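Local structure of fluvirucin B1 DH domain from module 1 (Actinomadura vulgaris, 6OBV) at residues 38-43 with 52-57; 114-119 with 135-140. The protein probably removes water from a beta-hydroxyacyl intermediate during assembly of fluvirucin B1, as the dehydratase domain of the first module of a polyketide synthase. All blocks are in the same frame, centred on the assembly; numbering follows the deposited sequence.

Interaction 1 (38-43 with 52-57)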
# COMPACT_ATOMS: atom_id res chain seq x y z
N PRO A 38 12.14 -3.09 11.34
CA PRO A 38 12.29 -4.55 11.14
C PRO A 38 11.01 -5.26 10.72
O PRO A 38 11.09 -6.35 10.14
CB PRO A 38 12.78 -5.05 12.51
CG PRO A 38 13.45 -3.86 13.14
CD PRO A 38 12.62 -2.67 12.68
N MET A 39 9.83 -4.71 11.00
CA MET A 39 8.60 -5.41 10.68
C MET A 39 7.79 -4.73 9.59
O MET A 39 6.92 -5.38 9.01
CB MET A 39 7.71 -5.56 11.93
CG MET A 39 8.42 -6.20 13.10
SD MET A 39 7.28 -6.70 14.42
CE MET A 39 6.82 -5.14 15.12
N LEU A 40 8.05 -3.45 9.32
CA LEU A 40 7.36 -2.70 8.28
C LEU A 40 8.37 -2.15 7.29
O LEU A 40 9.39 -1.59 7.69
CB LEU A 40 6.57 -1.53 8.86
CG LEU A 40 5.54 -1.92 9.89
CD1 LEU A 40 5.21 -0.68 10.64
CD2 LEU A 40 4.30 -2.54 9.20
N GLY A 41 8.07 -2.29 6.00
CA GLY A 41 8.99 -1.88 4.96
C GLY A 41 8.45 -0.88 3.96
O GLY A 41 9.21 -0.42 3.10
N ALA A 42 7.16 -0.51 4.03
CA ALA A 42 6.60 0.37 3.02
C ALA A 42 5.49 1.24 3.59
O ALA A 42 4.69 0.79 4.41
CB ALA A 42 6.06 -0.44 1.83
N ALA A 43 5.43 2.50 3.14
CA ALA A 43 4.32 3.40 3.47
C ALA A 43 3.61 3.78 2.19
O ALA A 43 4.22 4.31 1.26
CB ALA A 43 4.80 4.66 4.20
N MET A 52 -3.10 6.59 5.32
CA MET A 52 -1.88 5.87 5.02
C MET A 52 -2.05 4.42 5.43
O MET A 52 -2.78 4.11 6.37
CB MET A 52 -0.69 6.47 5.78
CG MET A 52 0.64 5.84 5.49
SD MET A 52 1.95 6.83 6.23
CE MET A 52 1.75 8.36 5.30
N VAL A 53 -1.35 3.54 4.72
CA VAL A 53 -1.24 2.15 5.12
C VAL A 53 0.24 1.79 5.05
O VAL A 53 0.93 2.15 4.08
CB VAL A 53 -2.12 1.21 4.27
CG1 VAL A 53 -1.60 1.13 2.82
CG2 VAL A 53 -2.21 -0.16 4.89
N LEU A 54 0.75 1.18 6.11
CA LEU A 54 2.10 0.65 6.15
C LEU A 54 2.01 -0.87 6.12
O LEU A 54 1.14 -1.45 6.77
CB LEU A 54 2.86 1.09 7.41
CG LEU A 54 3.22 2.57 7.49
CD1 LEU A 54 1.99 3.41 7.89
CD2 LEU A 54 4.36 2.75 8.48
N THR A 55 2.92 -1.49 5.37
CA THR A 55 2.85 -2.91 5.11
C THR A 55 4.17 -3.56 5.50
O THR A 55 5.23 -2.93 5.42
CB THR A 55 2.59 -3.20 3.64
OG1 THR A 55 3.75 -2.80 2.88
CG2 THR A 55 1.36 -2.44 3.17
N GLY A 56 4.10 -4.82 5.90
CA GLY A 56 5.30 -5.56 6.21
C GLY A 56 5.02 -7.04 6.25
O GLY A 56 3.94 -7.50 5.87
N ARG A 57 6.02 -7.79 6.69
CA ARG A 57 5.91 -9.23 6.78
C ARG A 57 6.83 -9.72 7.89
O ARG A 57 7.88 -9.13 8.14
CB ARG A 57 6.24 -9.90 5.44
CG ARG A 57 7.51 -10.71 5.44
CD ARG A 57 7.81 -11.31 4.08
NE ARG A 57 6.84 -12.32 3.68
CZ ARG A 57 6.87 -12.96 2.51
NH1 ARG A 57 7.83 -12.69 1.63
NH2 ARG A 57 5.95 -13.87 2.22
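L40 brings its CD1 methyl against CD2 of L54 at 4.1 Å, the two side chains crossing at about a right angle, while its other methyl, CD2, lies over the T55 carbonyl, 3.8 Å from T55 C. With CG beside the backbone N (chi1 -58°), the end of the L40 side chain comes close to segment 52-57. A43 lies on the same face as L54: its CB sits near L54 CG and also 4.1 Å from SD of M52, whose chain is extended as far as the sulfur. The first strand carries a classic beta bulge: G41 and A42 both face the single residue T55. G41 N gives T55 O a good bond of 3.0 Å, and A42 N adds a weak, longer one to the same oxygen; T55 N returns a 3.0 Å bond to A42 O. On the opposite face from L54, T55 OG1 rests 3.5 Å from A42 CB, but its polar partners are L30 and Q32 of the second subunit. The hairpin thus shows that face to the dimer partner, while L40 and M39 pack on L85 of helix 79-92 and the far edge of strand 52-58 pairs with strand 115-121.

Interaction 2 (114-119 with 135-140)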
# COMPACT_ATOMS: atom_id res chain seq x y z
N PRO A 114 5.05 -17.30 6.90
CA PRO A 114 5.12 -15.84 6.99
C PRO A 114 3.75 -15.22 7.22
O PRO A 114 2.71 -15.78 6.85
CB PRO A 114 5.69 -15.43 5.64
CG PRO A 114 5.28 -16.49 4.74
CD PRO A 114 5.33 -17.77 5.54
N VAL A 115 3.76 -14.05 7.84
CA VAL A 115 2.56 -13.28 8.14
C VAL A 115 2.66 -11.93 7.46
O VAL A 115 3.65 -11.21 7.63
CB VAL A 115 2.38 -13.12 9.66
CG1 VAL A 115 1.13 -12.32 9.97
CG2 VAL A 115 2.37 -14.49 10.35
N GLN A 116 1.63 -11.58 6.69
CA GLN A 116 1.52 -10.24 6.12
C GLN A 116 0.92 -9.29 7.14
O GLN A 116 -0.09 -9.61 7.78
CB GLN A 116 0.65 -10.27 4.86
CG GLN A 116 1.28 -10.97 3.69
CD GLN A 116 0.44 -10.82 2.44
OE1 GLN A 116 -0.81 -10.71 2.51
NE2 GLN A 116 1.10 -10.79 1.28
N LEU A 117 1.53 -8.11 7.30
CA LEU A 117 1.06 -7.11 8.26
C LEU A 117 0.57 -5.88 7.52
O LEU A 117 1.18 -5.49 6.52
CB LEU A 117 2.18 -6.69 9.22
CG LEU A 117 2.81 -7.72 10.15
CD1 LEU A 117 3.85 -7.02 11.06
CD2 LEU A 117 1.73 -8.39 10.98
N GLN A 118 -0.50 -5.26 8.01
CA GLN A 118 -0.92 -3.96 7.49
C GLN A 118 -1.38 -3.07 8.63
O GLN A 118 -2.23 -3.48 9.42
CB GLN A 118 -2.06 -4.08 6.47
CG GLN A 118 -1.62 -4.04 5.03
CD GLN A 118 -2.77 -3.78 4.08
OE1 GLN A 118 -3.64 -2.94 4.35
NE2 GLN A 118 -2.79 -4.49 2.96
N VAL A 119 -0.82 -1.87 8.69
CA VAL A 119 -1.15 -0.88 9.70
C VAL A 119 -1.82 0.29 8.98
O VAL A 119 -1.18 0.99 8.19
CB VAL A 119 0.08 -0.41 10.48
CG1 VAL A 119 -0.34 0.53 11.60
CG2 VAL A 119 0.88 -1.60 11.05
N HIS A 135 -4.03 -5.12 10.87
CA HIS A 135 -4.56 -6.33 10.26
C HIS A 135 -3.43 -7.29 9.93
O HIS A 135 -2.28 -6.90 9.73
CB HIS A 135 -5.34 -6.00 8.98
CG HIS A 135 -6.60 -5.23 9.22
ND1 HIS A 135 -6.61 -3.87 9.47
CD2 HIS A 135 -7.89 -5.63 9.26
CE1 HIS A 135 -7.86 -3.47 9.65
NE2 HIS A 135 -8.65 -4.52 9.53
N ALA A 136 -3.76 -8.58 9.86
CA ALA A 136 -2.75 -9.57 9.53
C ALA A 136 -3.40 -10.74 8.83
O ALA A 136 -4.61 -10.99 8.97
CB ALA A 136 -2.00 -10.06 10.79
N ARG A 137 -2.60 -11.46 8.06
CA ARG A 137 -3.07 -12.70 7.45
C ARG A 137 -1.87 -13.52 7.02
O ARG A 137 -0.75 -13.01 6.86
CB ARG A 137 -3.97 -12.41 6.24
CG ARG A 137 -3.25 -11.75 5.11
CD ARG A 137 -3.94 -12.05 3.80
NE ARG A 137 -3.31 -11.34 2.69
CZ ARG A 137 -3.93 -11.04 1.55
NH1 ARG A 137 -5.19 -11.39 1.37
NH2 ARG A 137 -3.28 -10.38 0.59
N THR A 138 -2.10 -14.83 6.88
CA THR A 138 -1.11 -15.76 6.38
C THR A 138 -1.67 -16.44 5.15
O THR A 138 -2.87 -16.74 5.09
CB THR A 138 -0.73 -16.84 7.41
OG1 THR A 138 -1.84 -17.73 7.59
CG2 THR A 138 -0.40 -16.22 8.73
N GLY A 139 -0.79 -16.70 4.18
CA GLY A 139 -1.22 -17.29 2.93
C GLY A 139 -2.34 -16.48 2.31
O GLY A 139 -2.30 -15.25 2.24
N GLN A 140 -3.38 -17.19 1.88
CA GLN A 140 -4.54 -16.59 1.23
C GLN A 140 -5.76 -16.59 2.14
O GLN A 140 -6.90 -16.65 1.66
CB GLN A 140 -4.83 -17.31 -0.09
CG GLN A 140 -4.45 -18.78 -0.08
CD GLN A 140 -4.60 -19.43 -1.45
OE1 GLN A 140 -5.24 -18.88 -2.34
NE2 GLN A 140 -4.03 -20.62 -1.61
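The antiparallel hairpin of strands 115-121 and 130-137 is joined here by regular backbone pairing and, on one face, by a side-chain clasp. Q116 with R137 and Q118 with H135 are hydrogen-bonded pairs: Q116 N reaches R137 O at 2.8 Å, and H135 N reaches Q118 O at 2.8 Å. Alongside the first pair, the side chains of Q116 and R137 run side by side and point the same way. Their flat ends are turned 30° apart, and Q116 OE1 meets the guanidinium at its edge, in plane, 2.6 Å from R137 NE; a weaker bond from R137 NH2 goes to the same oxygen. R137 CG stands between its backbone N and carbonyl carbon (chi1 65°), and from there the chain extends to NE, laying the guanidinium beside the amide. The NE bond, with the weak NH2 bond beside it, would restrict the rotation of both ends, while R137 NH1 forms a salt bridge with E45 of the second subunit. On the other face the contact is apolar: A136 CB touches V115 CG1 at 3.9 Å and L117 CD2 at 4.1 Å, and V115 CG2 meets T138 CG2 at 3.6 Å. L117 carries this side on to L85 of helix 79-92. Q118 NE2 bonds to the E45 backbone oxygen of the second subunit, so the polar face belongs to the dimer contact. An antiparallel sheet with its apolar face on a long helix is the hot-dog pattern, two of which make up the double hot-dog fold of polyketide synthase dehydratases.

In the fold
Interaction 1 closes before interaction 2 opens along the chain, yet their centres lie only 11 Å apart, on the same side of the chain's centre. Each is a hairpin, and the two hairpins are laid edge to edge: strands 52-58 and 115-121 are neighbours, joined by probable backbone hydrogen bonds from V119 N to L54 O (2.8 Å) and from L117 N to G56 O (2.9 Å). The strand order is thus 40-45, 52-58, 115-121, 130-137, with helix 79-92, which comes between the hairpins in sequence, packed against residues of both. Both contacts also touch the second subunit, so this part of the dehydratase domain contributes residues both to the packing on that helix and to the dimer contact.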